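Local coordinates for multicopper oxidase (Pseudomonas thermotolerans, PDB 6VOW), which probably couples the one-electron oxidation of phenolic, lignin-type substrates to the reduction of dioxygen at its bound coppers, as laccases do, at residues 42-47 / 60-65; 83-88 / 113-118; 87-92 / 138-143; 102-107 / 122-127. One frame throughout, in Å; residues are numbered along the deposited sequence.

How the contacts relate
Contacts 1 and 4 lie at the outermost strands of one beta sheet, 57-62 and 120-126, with strand 78-85 of contact 2 between. Contacts 1 and 2, centres 11 Å apart, join through the neighbouring strands 37-49 and 78-85, where Leu42 O is 2.9 Å from Ile84 N and Ala44 O 2.8 Å from Lys86 N, probable hydrogen bonds. Contact 3 shares Leu87 and Asp88 with contact 2, centres 9 Å apart, and Val115 N reaches Thr91 O at 2.8 Å. Contact 4 is nested within the loop closed by contact 3; Gly106 O packs 3.4 Å from His138 CB. Contact 3 supplies the copper ligand His138, whereas Tyr62 of contact 1 stays about 10 Å from the Cu-O-Cu linkage.

Contact 1: 42-47 / 60-65; sequences LIAAPV and WGYGGQ
The ring of Tyr62 meets Leu42 and Ala44 of the opposing strand, both at an oblique angle. Leu42 CD2 lies 3.9 Å from Tyr62 CD1, and Ala44 CB stands 4.0 Å from that ring carbon and from its neighbour CE1. The other methyl of the leucine, CD1, is 3.8 Å from Tyr62 CB. With CG anti to the backbone N (chi1 -169°), Leu42 carries its branch point toward Tyr62, and its two methyls divide between ring and CB. At the other end of the same sheet face the Trp60 indole is approached obliquely, with Trp60 CD1 4.0 Å from Pro46 CA, and Arg147 adds a cation-pi contact. Ala45 and Gly61 belong to the reverse face, where Val47 packs against backbone: its CG2 comes within 3.7 Å of Gly61 CA, where a beta carbon would collide with that methyl.

Ala45 and Gly61 form an antiparallel hydrogen-bonded pair, with Ala45 N to Gly61 O at 2.9 Å and Gly61 N to Ala45 O at 2.8 Å. Gly63 N continues the pattern by donating to Ile43 O, as the chain leaves the strand with positive phi. The two strands, 37-49 and 57-62, make a beta hairpin. Within this chain 57-62 is an outermost strand of its sheet, while 37-49 has the parallel strand 78-85 as its second neighbour, and Phe83 of that strand packs on both Ala44 and Tyr62.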
loop_
_atom_site.group_PDB
_atom_site.type_symbol
_atom_site.label_atom_id
_atom_site.label_comp_id
_atom_site.label_asym_id
_atom_site.label_seq_id
_atom_site.Cartn_x
_atom_site.Cartn_y
_atom_site.Cartn_z
ATOM N N LEU A 42 -8.060 -6.833 16.759
ATOM C CA LEU A 42 -8.370 -5.741 15.839
ATOM C C LEU A 42 -9.846 -5.799 15.491
ATOM O O LEU A 42 -10.308 -6.789 14.927
ATOM C CB LEU A 42 -7.561 -5.808 14.560
ATOM C CG LEU A 42 -7.663 -4.539 13.692
ATOM C CD1 LEU A 42 -7.276 -3.291 14.476
ATOM C CD2 LEU A 42 -6.817 -4.601 12.455
ATOM N N ILE A 43 -10.578 -4.724 15.791
ATOM C CA ILE A 43 -12.042 -4.632 15.532
ATOM C C ILE A 43 -12.357 -3.573 14.417
ATOM O O ILE A 43 -12.005 -2.408 14.556
ATOM C CB ILE A 43 -12.720 -4.210 16.842
ATOM C CG1 ILE A 43 -12.565 -5.269 17.933
ATOM C CG2 ILE A 43 -14.162 -3.934 16.643
ATOM C CD1 ILE A 43 -12.942 -4.756 19.310
ATOM N N ALA A 44 -13.036 -4.004 13.349
ATOM C CA ALA A 44 -13.670 -3.154 12.350
ATOM C C ALA A 44 -15.092 -2.756 12.833
ATOM O O ALA A 44 -15.944 -3.578 13.173
ATOM C CB ALA A 44 -13.765 -3.920 11.064
ATOM N N ALA A 45 -15.364 -1.483 12.844
ATOM C CA ALA A 45 -16.606 -0.982 13.386
ATOM C C ALA A 45 -16.829 0.426 12.887
ATOM O O ALA A 45 -15.855 1.074 12.494
ATOM C CB ALA A 45 -16.557 -0.941 14.897
ATOM N N PRO A 46 -18.117 0.906 12.946
ATOM C CA PRO A 46 -18.418 2.258 12.566
ATOM C C PRO A 46 -17.666 3.238 13.405
ATOM O O PRO A 46 -17.624 3.078 14.593
ATOM C CB PRO A 46 -19.943 2.372 12.821
ATOM C CG PRO A 46 -20.491 0.957 12.792
ATOM C CD PRO A 46 -19.356 0.142 13.309
ATOM N N VAL A 47 -17.051 4.219 12.770
ATOM C CA VAL A 47 -16.443 5.383 13.454
ATOM C C VAL A 47 -17.036 6.693 12.880
ATOM O O VAL A 47 -16.903 6.925 11.736
ATOM C CB VAL A 47 -14.892 5.495 13.268
ATOM C CG1 VAL A 47 -14.348 6.596 14.196
ATOM C CG2 VAL A 47 -14.185 4.221 13.545
ATOM N N TRP A 60 -16.051 3.998 8.715
ATOM C CA TRP A 60 -15.853 2.608 9.203
ATOM C C TRP A 60 -14.367 2.471 9.431
ATOM O O TRP A 60 -13.552 2.858 8.567
ATOM C CB TRP A 60 -16.234 1.563 8.109
ATOM C CG TRP A 60 -17.646 1.463 7.906
ATOM C CD1 TRP A 60 -18.600 2.168 8.526
ATOM C CD2 TRP A 60 -18.327 0.571 7.025
ATOM N NE1 TRP A 60 -19.827 1.788 8.079
ATOM C CE2 TRP A 60 -19.659 0.790 7.167
ATOM C CE3 TRP A 60 -17.911 -0.410 6.150
ATOM C CZ2 TRP A 60 -20.620 0.067 6.478
ATOM C CZ3 TRP A 60 -18.909 -1.124 5.424
ATOM C CH2 TRP A 60 -20.202 -0.873 5.589
ATOM N N GLY A 61 -14.009 1.953 10.598
ATOM C CA GLY A 61 -12.585 1.996 11.041
ATOM C C GLY A 61 -12.146 0.769 11.802
ATOM O O GLY A 61 -12.991 0.100 12.397
ATOM N N TYR A 62 -10.832 0.498 11.729
ATOM C CA TYR A 62 -10.185 -0.444 12.580
ATOM C C TYR A 62 -9.671 0.253 13.843
ATOM O O TYR A 62 -8.857 1.176 13.770
ATOM C CB TYR A 62 -9.002 -1.067 11.897
ATOM C CG TYR A 62 -9.268 -1.771 10.630
ATOM C CD1 TYR A 62 -9.914 -2.997 10.609
ATOM C CD2 TYR A 62 -8.852 -1.216 9.421
ATOM C CE1 TYR A 62 -10.106 -3.659 9.429
ATOM C CE2 TYR A 62 -9.037 -1.899 8.212
ATOM C CZ TYR A 62 -9.659 -3.096 8.267
ATOM O OH TYR A 62 -9.893 -3.746 7.162
ATOM N N GLY A 63 -10.179 -0.206 14.987
ATOM C CA GLY A 63 -9.649 0.136 16.298
ATOM C C GLY A 63 -10.054 1.499 16.653
ATOM O O GLY A 63 -9.336 2.185 17.290
ATOM N N GLY A 64 -11.193 1.936 16.196
ATOM C CA GLY A 64 -11.752 3.169 16.687
ATOM C C GLY A 64 -11.296 4.355 15.869
ATOM O O GLY A 64 -11.608 5.447 16.250
ATOM N N GLN A 65 -10.528 4.158 14.782
ATOM C CA GLN A 65 -10.080 5.253 13.987
ATOM C C GLN A 65 -10.020 4.861 12.523
ATOM O O GLN A 65 -9.961 3.710 12.206
ATOM C CB GLN A 65 -8.656 5.664 14.393
ATOM C CG GLN A 65 -7.598 4.560 14.170
ATOM C CD GLN A 65 -6.247 4.956 14.726
ATOM O OE1 GLN A 65 -5.221 5.132 13.988
ATOM N NE2 GLN A 65 -6.236 5.162 16.056
#

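Contact 2: 83-88 / 113-118; sequences FINKLD and LPVQPG
Asn85 meets Val115 through both ends of its side chain. Its ND2 donates to Val115 O at 2.7 Å, in a bent bond (134° at the hydrogen) that arrives from above the carbonyl plane, while Asn85 CB packs 3.6 Å from Val115 CG1. The backbone of Asn85 takes part too: Gly118 N donates to Asn85 O at 2.6 Å, almost along the C=O axis. Two further contacts flank this centre. Val115 CB lies 4.1 Å from Phe83 CE2, and Pro117 leans its ring on the turn backbone, with CB 3.3 Å from Leu87 O.

What positions the amide is its extended first torsion, CG anti to the backbone N (chi1 -178°), together with bonds at both of its ends. OD1 accepts from Leu87 N at 3.0 Å, and ND2 has a second acceptor in Glu89 O, so the rotation of the group is fixed by three bonds. Farther out, Phe121 packs on Val115. Gly118 turns the chain with a positive phi just ahead of strand 120-126.

The Asn85 OD1 bond to the N-H two residues on defines an Asx turn. The turn lies where strand 78-85 ends, while the bonds to Val115 O and from Gly118 N join this sheet of the cupredoxin-like domain to the loop leading into strand 120-126.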
loop_
_atom_site.group_PDB
_atom_site.type_symbol
_atom_site.label_atom_id
_atom_site.label_comp_id
_atom_site.label_asym_id
_atom_site.label_seq_id
_atom_site.Cartn_x
_atom_site.Cartn_y
_atom_site.Cartn_z
ATOM N N PHE A 83 -9.008 -10.773 14.436
ATOM C CA PHE A 83 -9.833 -9.855 13.778
ATOM C C PHE A 83 -11.338 -10.123 14.026
ATOM O O PHE A 83 -11.852 -11.174 13.817
ATOM C CB PHE A 83 -9.562 -9.772 12.301
ATOM C CG PHE A 83 -10.613 -8.998 11.605
ATOM C CD1 PHE A 83 -10.818 -7.644 11.929
ATOM C CD2 PHE A 83 -11.391 -9.570 10.661
ATOM C CE1 PHE A 83 -11.802 -6.893 11.252
ATOM C CE2 PHE A 83 -12.398 -8.826 9.986
ATOM C CZ PHE A 83 -12.583 -7.512 10.285
ATOM N N ILE A 84 -12.000 -9.107 14.500
ATOM C CA ILE A 84 -13.395 -9.212 14.870
ATOM C C ILE A 84 -14.174 -8.238 14.036
ATOM O O ILE A 84 -13.922 -7.038 14.110
ATOM C CB ILE A 84 -13.622 -8.854 16.336
ATOM C CG1 ILE A 84 -12.752 -9.766 17.244
ATOM C CG2 ILE A 84 -15.083 -9.105 16.696
ATOM C CD1 ILE A 84 -12.756 -9.385 18.730
ATOM N N ASN A 85 -15.157 -8.750 13.305
ATOM C CA ASN A 85 -15.977 -7.921 12.406
ATOM C C ASN A 85 -17.200 -7.352 13.166
ATOM O O ASN A 85 -18.147 -8.074 13.458
ATOM C CB ASN A 85 -16.414 -8.761 11.234
ATOM C CG ASN A 85 -17.212 -7.978 10.224
ATOM O OD1 ASN A 85 -17.299 -6.787 10.287
ATOM N ND2 ASN A 85 -17.743 -8.643 9.286
ATOM N N LYS A 86 -17.159 -6.080 13.541
ATOM C CA LYS A 86 -18.363 -5.405 14.084
ATOM C C LYS A 86 -19.015 -4.389 13.125
ATOM O O LYS A 86 -19.616 -3.360 13.524
ATOM C CB LYS A 86 -18.032 -4.766 15.393
ATOM C CG LYS A 86 -17.618 -5.753 16.479
ATOM C CD LYS A 86 -17.657 -5.023 17.831
ATOM C CE LYS A 86 -17.674 -5.924 19.060
ATOM N NZ LYS A 86 -17.204 -5.182 20.267
ATOM N N LEU A 87 -18.876 -4.692 11.842
ATOM C CA LEU A 87 -19.593 -3.992 10.804
ATOM C C LEU A 87 -20.865 -4.737 10.571
ATOM O O LEU A 87 -21.168 -5.771 11.177
ATOM C CB LEU A 87 -18.764 -3.880 9.501
ATOM C CG LEU A 87 -17.484 -3.143 9.658
ATOM C CD1 LEU A 87 -16.646 -3.354 8.436
ATOM C CD2 LEU A 87 -17.684 -1.653 9.928
ATOM N N ASP A 88 -21.633 -4.179 9.673
ATOM C CA ASP A 88 -22.917 -4.733 9.384
ATOM C C ASP A 88 -22.875 -5.545 8.131
ATOM O O ASP A 88 -23.894 -5.932 7.702
ATOM C CB ASP A 88 -24.029 -3.697 9.448
ATOM C CG ASP A 88 -23.929 -2.597 8.385
ATOM O OD1 ASP A 88 -23.283 -2.768 7.279
ATOM O OD2 ASP A 88 -24.543 -1.526 8.693
ATOM N N LEU A 113 -13.390 -17.685 4.009
ATOM C CA LEU A 113 -14.720 -17.182 3.928
ATOM C C LEU A 113 -14.733 -15.803 4.492
ATOM O O LEU A 113 -14.021 -15.572 5.498
ATOM C CB LEU A 113 -15.647 -18.081 4.761
ATOM C CG LEU A 113 -15.671 -19.471 4.143
ATOM C CD1 LEU A 113 -16.256 -20.429 5.158
ATOM C CD2 LEU A 113 -16.454 -19.458 2.831
ATOM N N PRO A 114 -15.517 -14.870 3.893
ATOM C CA PRO A 114 -15.688 -13.559 4.503
ATOM C C PRO A 114 -15.969 -13.692 5.968
ATOM O O PRO A 114 -16.623 -14.630 6.380
ATOM C CB PRO A 114 -16.952 -13.019 3.834
ATOM C CG PRO A 114 -16.955 -13.671 2.475
ATOM C CD PRO A 114 -16.265 -14.988 2.618
ATOM N N VAL A 115 -15.510 -12.766 6.762
ATOM C CA VAL A 115 -15.785 -12.811 8.135
ATOM C C VAL A 115 -17.094 -12.081 8.253
ATOM O O VAL A 115 -17.168 -10.919 7.909
ATOM C CB VAL A 115 -14.714 -12.033 8.919
ATOM C CG1 VAL A 115 -15.129 -11.996 10.405
ATOM C CG2 VAL A 115 -13.317 -12.652 8.657
ATOM N N GLN A 116 -18.106 -12.757 8.799
ATOM C CA GLN A 116 -19.419 -12.264 8.964
ATOM C C GLN A 116 -19.490 -11.307 10.096
ATOM O O GLN A 116 -18.676 -11.380 10.999
ATOM C CB GLN A 116 -20.399 -13.425 9.225
ATOM C CG GLN A 116 -20.488 -14.442 8.074
ATOM C CD GLN A 116 -21.001 -13.779 6.806
ATOM O OE1 GLN A 116 -21.980 -13.045 6.868
ATOM N NE2 GLN A 116 -20.320 -14.003 5.639
ATOM N N PRO A 117 -20.495 -10.418 10.088
ATOM C CA PRO A 117 -20.739 -9.552 11.189
ATOM C C PRO A 117 -20.793 -10.291 12.494
ATOM O O PRO A 117 -21.370 -11.328 12.542
ATOM C CB PRO A 117 -22.110 -8.969 10.850
ATOM C CG PRO A 117 -22.086 -8.887 9.369
ATOM C CD PRO A 117 -21.501 -10.190 9.020
ATOM N N GLY A 118 -20.128 -9.783 13.523
ATOM C CA GLY A 118 -20.107 -10.398 14.863
ATOM C C GLY A 118 -19.199 -11.574 15.087
ATOM O O GLY A 118 -19.088 -12.032 16.243
#

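Contact 3: 87-92 / 138-143; sequences LDEPTT and HESSAS. With C2O (Cu-O-Cu linkage), chain B.
Thr92 reaches His138 because its OG1 sits between its own backbone N and carbonyl carbon (chi1 63°). From there OG1 accepts a hydrogen bond from His138 N at 3.1 Å, with 150° at the hydrogen, and lies 3.7 Å from His138 CB. The same hydroxyl is bonded to Gly106 O, its stronger polar partner, so it links two loops at once. Glu139 starts with CG anti to the backbone N and then bends sharply at chi2 (102°). The bend lays CG 3.7 Å from Pro90 O and carries OE1 over to Pro90 CB, 3.5 Å away, while Pro114 touches the same glutamate.

His138 is a first-shell ligand: its NE2 lies 2.2 Å from the copper atom CU3 of the Cu-O-Cu linkage, and the bridging oxygen is near the plane of the imidazole, at its edge. His393 and His438 are the other protein ligands of that copper. His136 and His138 together form a His-X-His pair of the kind that multicopper oxidases use to hold their trinuclear cluster, and Thr92 is thus a second-shell residue bonded to the backbone of one such ligand. A valine in place of Thr92 would probably leave both His138 N and Gly106 O without this mate and free the backbone before the copper ligand to shift.

Past the histidine, Ser140 occupies the N-cap position of helix 141-146 without making a capping bond; its OG instead makes a weak, 3.5 Å hydrogen bond to Glu89 OE2. Thr92 N is buried here with no polar partner in the model.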
loop_
_atom_site.group_PDB
_atom_site.type_symbol
_atom_site.label_atom_id
_atom_site.label_comp_id
_atom_site.label_asym_id
_atom_site.label_seq_id
_atom_site.Cartn_x
_atom_site.Cartn_y
_atom_site.Cartn_z
ATOM N N LEU A 87 -18.876 -4.692 11.842
ATOM C CA LEU A 87 -19.593 -3.992 10.804
ATOM C C LEU A 87 -20.865 -4.737 10.571
ATOM O O LEU A 87 -21.168 -5.771 11.177
ATOM C CB LEU A 87 -18.764 -3.880 9.501
ATOM C CG LEU A 87 -17.484 -3.143 9.658
ATOM C CD1 LEU A 87 -16.646 -3.354 8.436
ATOM C CD2 LEU A 87 -17.684 -1.653 9.928
ATOM N N ASP A 88 -21.633 -4.179 9.673
ATOM C CA ASP A 88 -22.917 -4.733 9.384
ATOM C C ASP A 88 -22.875 -5.545 8.131
ATOM O O ASP A 88 -23.894 -5.932 7.702
ATOM C CB ASP A 88 -24.029 -3.697 9.448
ATOM C CG ASP A 88 -23.929 -2.597 8.385
ATOM O OD1 ASP A 88 -23.283 -2.768 7.279
ATOM O OD2 ASP A 88 -24.543 -1.526 8.693
ATOM N N GLU A 89 -21.674 -5.834 7.619
ATOM C CA GLU A 89 -21.496 -6.707 6.485
ATOM C C GLU A 89 -20.133 -7.448 6.486
ATOM O O GLU A 89 -19.250 -7.075 7.189
ATOM C CB GLU A 89 -21.597 -5.908 5.190
ATOM C CG GLU A 89 -20.413 -5.002 4.938
ATOM C CD GLU A 89 -20.675 -4.048 3.786
ATOM O OE1 GLU A 89 -21.804 -3.617 3.588
ATOM O OE2 GLU A 89 -19.786 -3.729 3.065
ATOM N N PRO A 90 -20.012 -8.470 5.628
ATOM C CA PRO A 90 -18.800 -9.259 5.658
ATOM C C PRO A 90 -17.528 -8.474 5.310
ATOM O O PRO A 90 -17.580 -7.500 4.608
ATOM C CB PRO A 90 -19.074 -10.349 4.610
ATOM C CG PRO A 90 -20.560 -10.384 4.408
ATOM C CD PRO A 90 -21.038 -9.032 4.684
ATOM N N THR A 91 -16.387 -8.893 5.822
ATOM C CA THR A 91 -15.127 -8.231 5.493
ATOM C C THR A 91 -14.026 -9.264 5.701
ATOM O O THR A 91 -14.262 -10.340 6.214
ATOM C CB THR A 91 -15.008 -6.883 6.269
ATOM O OG1 THR A 91 -13.881 -6.105 5.854
ATOM C CG2 THR A 91 -14.999 -7.109 7.722
ATOM N N THR A 92 -12.867 -8.978 5.181
ATOM C CA THR A 92 -11.695 -9.736 5.476
ATOM C C THR A 92 -10.632 -8.644 5.765
ATOM O O THR A 92 -10.925 -7.434 5.710
ATOM C CB THR A 92 -11.192 -10.515 4.266
ATOM O OG1 THR A 92 -10.819 -9.573 3.244
ATOM C CG2 THR A 92 -12.212 -11.592 3.756
ATOM N N HIS A 138 -10.556 -6.964 1.522
ATOM C CA HIS A 138 -10.597 -7.377 0.145
ATOM C C HIS A 138 -11.999 -7.843 -0.265
ATOM O O HIS A 138 -12.141 -8.740 -1.050
ATOM C CB HIS A 138 -9.597 -8.462 -0.059
ATOM C CG HIS A 138 -8.837 -8.273 -1.289
ATOM N ND1 HIS A 138 -9.370 -8.583 -2.515
ATOM C CD2 HIS A 138 -7.653 -7.675 -1.513
ATOM C CE1 HIS A 138 -8.506 -8.259 -3.453
ATOM N NE2 HIS A 138 -7.456 -7.732 -2.866
ATOM N N GLU A 139 -13.000 -7.181 0.296
ATOM C CA GLU A 139 -14.389 -7.506 0.144
ATOM C C GLU A 139 -15.052 -6.160 0.131
ATOM O O GLU A 139 -14.745 -5.361 0.998
ATOM C CB GLU A 139 -14.917 -8.336 1.335
ATOM C CG GLU A 139 -16.431 -8.655 1.283
ATOM C CD GLU A 139 -16.824 -10.077 0.837
ATOM O OE1 GLU A 139 -17.871 -10.601 1.315
ATOM O OE2 GLU A 139 -16.133 -10.669 -0.009
ATOM N N SER A 140 -15.951 -5.896 -0.819
ATOM C CA SER A 140 -16.661 -4.600 -0.880
ATOM C C SER A 140 -15.654 -3.458 -0.803
ATOM O O SER A 140 -15.804 -2.529 -0.045
ATOM C CB SER A 140 -17.683 -4.470 0.293
ATOM O OG SER A 140 -18.549 -5.593 0.397
ATOM N N SER A 141 -14.634 -3.548 -1.620
ATOM C CA SER A 141 -13.403 -2.884 -1.377
ATOM C C SER A 141 -13.541 -1.393 -1.495
ATOM O O SER A 141 -13.225 -0.679 -0.556
ATOM C CB SER A 141 -12.301 -3.453 -2.289
ATOM O OG SER A 141 -12.142 -4.889 -2.166
ATOM N N ALA A 142 -14.107 -0.902 -2.591
ATOM C CA ALA A 142 -14.271 0.556 -2.848
ATOM C C ALA A 142 -14.990 1.227 -1.712
ATOM O O ALA A 142 -14.556 2.270 -1.149
ATOM C CB ALA A 142 -15.041 0.759 -4.163
ATOM N N SER A 143 -16.100 0.597 -1.363
ATOM C CA SER A 143 -16.908 1.058 -0.252
ATOM C C SER A 143 -16.186 0.961 1.140
ATOM O O SER A 143 -16.137 1.931 1.947
ATOM C CB SER A 143 -18.226 0.244 -0.260
ATOM O OG SER A 143 -19.000 0.707 0.821
HETATM CU CU2 C2O B . -3.683 -3.682 -1.021
HETATM CU CU3 C2O B . -5.463 -7.086 -3.549
HETATM O O1 C2O B . -4.491 -5.335 -2.414
#

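Contact 4: 102-107 / 122-127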
loop_
_atom_site.group_PDB
_atom_site.type_symbol
_atom_site.label_atom_id
_atom_site.label_comp_id
_atom_site.label_asym_id
_atom_site.label_seq_id
_atom_site.Cartn_x
_atom_site.Cartn_y
_atom_site.Cartn_z
ATOM N N LEU A 102 -1.271 -18.610 1.743
ATOM C CA LEU A 102 -2.545 -18.240 1.087
ATOM C C LEU A 102 -3.697 -18.166 2.065
ATOM O O LEU A 102 -4.557 -17.271 1.973
ATOM C CB LEU A 102 -2.917 -19.283 0.099
ATOM C CG LEU A 102 -4.175 -18.897 -0.746
ATOM C CD1 LEU A 102 -3.959 -17.704 -1.655
ATOM C CD2 LEU A 102 -4.511 -20.090 -1.590
ATOM N N GLU A 103 -3.740 -19.095 3.004
ATOM C CA GLU A 103 -4.810 -19.117 4.031
ATOM C C GLU A 103 -4.970 -17.807 4.776
ATOM O O GLU A 103 -6.053 -17.550 5.346
ATOM C CB GLU A 103 -4.541 -20.217 5.046
ATOM C CG GLU A 103 -4.466 -21.602 4.417
ATOM C CD GLU A 103 -3.052 -22.062 4.015
ATOM O OE1 GLU A 103 -2.317 -21.344 3.259
ATOM O OE2 GLU A 103 -2.680 -23.176 4.419
ATOM N N MET A 104 -3.909 -16.990 4.811
ATOM C CA MET A 104 -3.963 -15.766 5.525
ATOM C C MET A 104 -4.028 -14.626 4.540
ATOM O O MET A 104 -3.879 -13.554 4.935
ATOM C CB MET A 104 -2.732 -15.670 6.458
ATOM C CG MET A 104 -2.610 -16.868 7.461
ATOM S SD MET A 104 -3.866 -16.575 8.707
ATOM C CE MET A 104 -4.045 -18.083 9.616
ATOM N N ASP A 105 -4.331 -14.819 3.262
ATOM C CA ASP A 105 -4.238 -13.646 2.359
ATOM C C ASP A 105 -5.475 -12.758 2.452
ATOM O O ASP A 105 -5.422 -11.637 2.029
ATOM C CB ASP A 105 -3.951 -14.055 0.941
ATOM C CG ASP A 105 -3.476 -12.879 0.033
ATOM O OD1 ASP A 105 -2.743 -11.958 0.468
ATOM O OD2 ASP A 105 -3.815 -12.904 -1.175
ATOM N N GLY A 106 -6.555 -13.216 3.070
ATOM C CA GLY A 106 -7.693 -12.353 3.284
ATOM C C GLY A 106 -8.523 -12.109 2.035
ATOM O O GLY A 106 -9.348 -11.215 1.983
ATOM N N VAL A 107 -8.345 -12.935 1.037
ATOM C CA VAL A 107 -9.166 -12.819 -0.132
ATOM C C VAL A 107 -10.422 -13.731 -0.054
ATOM O O VAL A 107 -10.309 -14.954 0.114
ATOM C CB VAL A 107 -8.336 -13.168 -1.368
ATOM C CG1 VAL A 107 -9.274 -13.279 -2.552
ATOM C CG2 VAL A 107 -7.272 -12.100 -1.578
ATOM N N ASP A 122 -8.620 -15.241 12.990
ATOM C CA ASP A 122 -7.306 -15.098 13.591
ATOM C C ASP A 122 -6.310 -15.147 12.472
ATOM O O ASP A 122 -6.064 -16.233 11.910
ATOM C CB ASP A 122 -7.084 -16.222 14.542
ATOM C CG ASP A 122 -7.651 -15.972 15.915
ATOM O OD1 ASP A 122 -7.673 -14.836 16.393
ATOM O OD2 ASP A 122 -8.021 -16.950 16.572
ATOM N N TYR A 123 -5.731 -13.973 12.159
ATOM C CA TYR A 123 -4.654 -13.910 11.154
ATOM C C TYR A 123 -3.383 -14.100 11.925
ATOM O O TYR A 123 -3.074 -13.288 12.752
ATOM C CB TYR A 123 -4.611 -12.594 10.333
ATOM C CG TYR A 123 -5.884 -12.376 9.507
ATOM C CD1 TYR A 123 -6.001 -12.869 8.239
ATOM C CD2 TYR A 123 -6.939 -11.640 10.013
ATOM C CE1 TYR A 123 -7.149 -12.685 7.487
ATOM C CE2 TYR A 123 -8.096 -11.435 9.280
ATOM C CZ TYR A 123 -8.199 -11.966 8.029
ATOM O OH TYR A 123 -9.350 -11.780 7.372
ATOM N N VAL A 124 -2.667 -15.187 11.662
ATOM C CA VAL A 124 -1.333 -15.462 12.207
ATOM C C VAL A 124 -0.357 -15.714 11.093
ATOM O O VAL A 124 -0.568 -16.645 10.275
ATOM C CB VAL A 124 -1.216 -16.801 13.040
ATOM C CG1 VAL A 124 -0.288 -16.589 14.218
ATOM C CG2 VAL A 124 -2.538 -17.354 13.478
ATOM N N PHE A 125 0.734 -14.962 11.056
ATOM C CA PHE A 125 1.757 -15.269 10.035
ATOM C C PHE A 125 3.041 -14.627 10.506
ATOM O O PHE A 125 3.037 -13.749 11.404
ATOM C CB PHE A 125 1.354 -14.722 8.671
ATOM C CG PHE A 125 0.904 -13.278 8.732
ATOM C CD1 PHE A 125 -0.423 -12.942 9.013
ATOM C CD2 PHE A 125 1.815 -12.202 8.547
ATOM C CE1 PHE A 125 -0.824 -11.600 9.061
ATOM C CE2 PHE A 125 1.371 -10.872 8.580
ATOM C CZ PHE A 125 0.055 -10.595 8.823
ATOM N N LYS A 126 4.136 -15.149 10.006
ATOM C CA LYS A 126 5.435 -14.576 10.298
ATOM C C LYS A 126 5.616 -13.459 9.270
ATOM O O LYS A 126 5.250 -13.599 8.089
ATOM C CB LYS A 126 6.575 -15.633 10.154
ATOM C CG LYS A 126 6.508 -16.862 11.042
ATOM C CD LYS A 126 7.690 -17.821 10.782
ATOM C CE LYS A 126 8.971 -17.351 11.454
ATOM N NZ LYS A 126 8.803 -17.249 12.936
ATOM N N THR A 127 6.180 -12.352 9.763
ATOM C CA THR A 127 6.620 -11.226 8.998
ATOM C C THR A 127 8.126 -11.290 8.819
ATOM O O THR A 127 8.865 -10.890 9.719
ATOM C CB THR A 127 6.204 -9.957 9.747
ATOM O OG1 THR A 127 6.777 -9.966 11.064
ATOM C CG2 THR A 127 4.692 -9.882 9.912
#
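Met104 is the bump of this contact, and the hollow it fills is a groove running along the backbone from Asp122 to Val124, walled by the side chains of Tyr123, Val124 and Phe125. Its chain leaves with CG anti to the carbonyl carbon and folds again at chi2 (-75°), which lays the thioether along the strand. The sulfur lies against the backbone, SD 3.7 Å from Tyr123 CA, and Met104 CG is 3.5 Å from Val124 O. The terminal methyl runs on, CE coming 3.6 Å from Asp122 O and 4.2 Å from Val124 CG2. Behind, Met104 CB borders the Phe125 ring at 4.4 Å from CD1, approaching obliquely. The Tyr123 ring meets Gly106 obliquely, CE1 4.3 Å from Gly106 CA, where the glycine has no side chain to intervene; its hydroxyl is bonded to Gln112 and Ile93.

Sulfur and the Tyr123 ring make an oblique Met-aromatic contact, SD to centroid 5.4 Å and 63° off the ring normal. A serine at Met104 would probably open a gap along the groove and leave Val124 N without its sulfur partner.

Strand 120-126 is outermost in its sheet within this chain: Tyr123 and Phe125 bond back to strand 78-85, whereas Val124 N donates weakly to Met104 SD at 3.5 Å. A soft thioether thus covers the strand edge, and the same loop carries Asp105, whose OD2 and backbone O are hydrogen-bonded to His393 and His94.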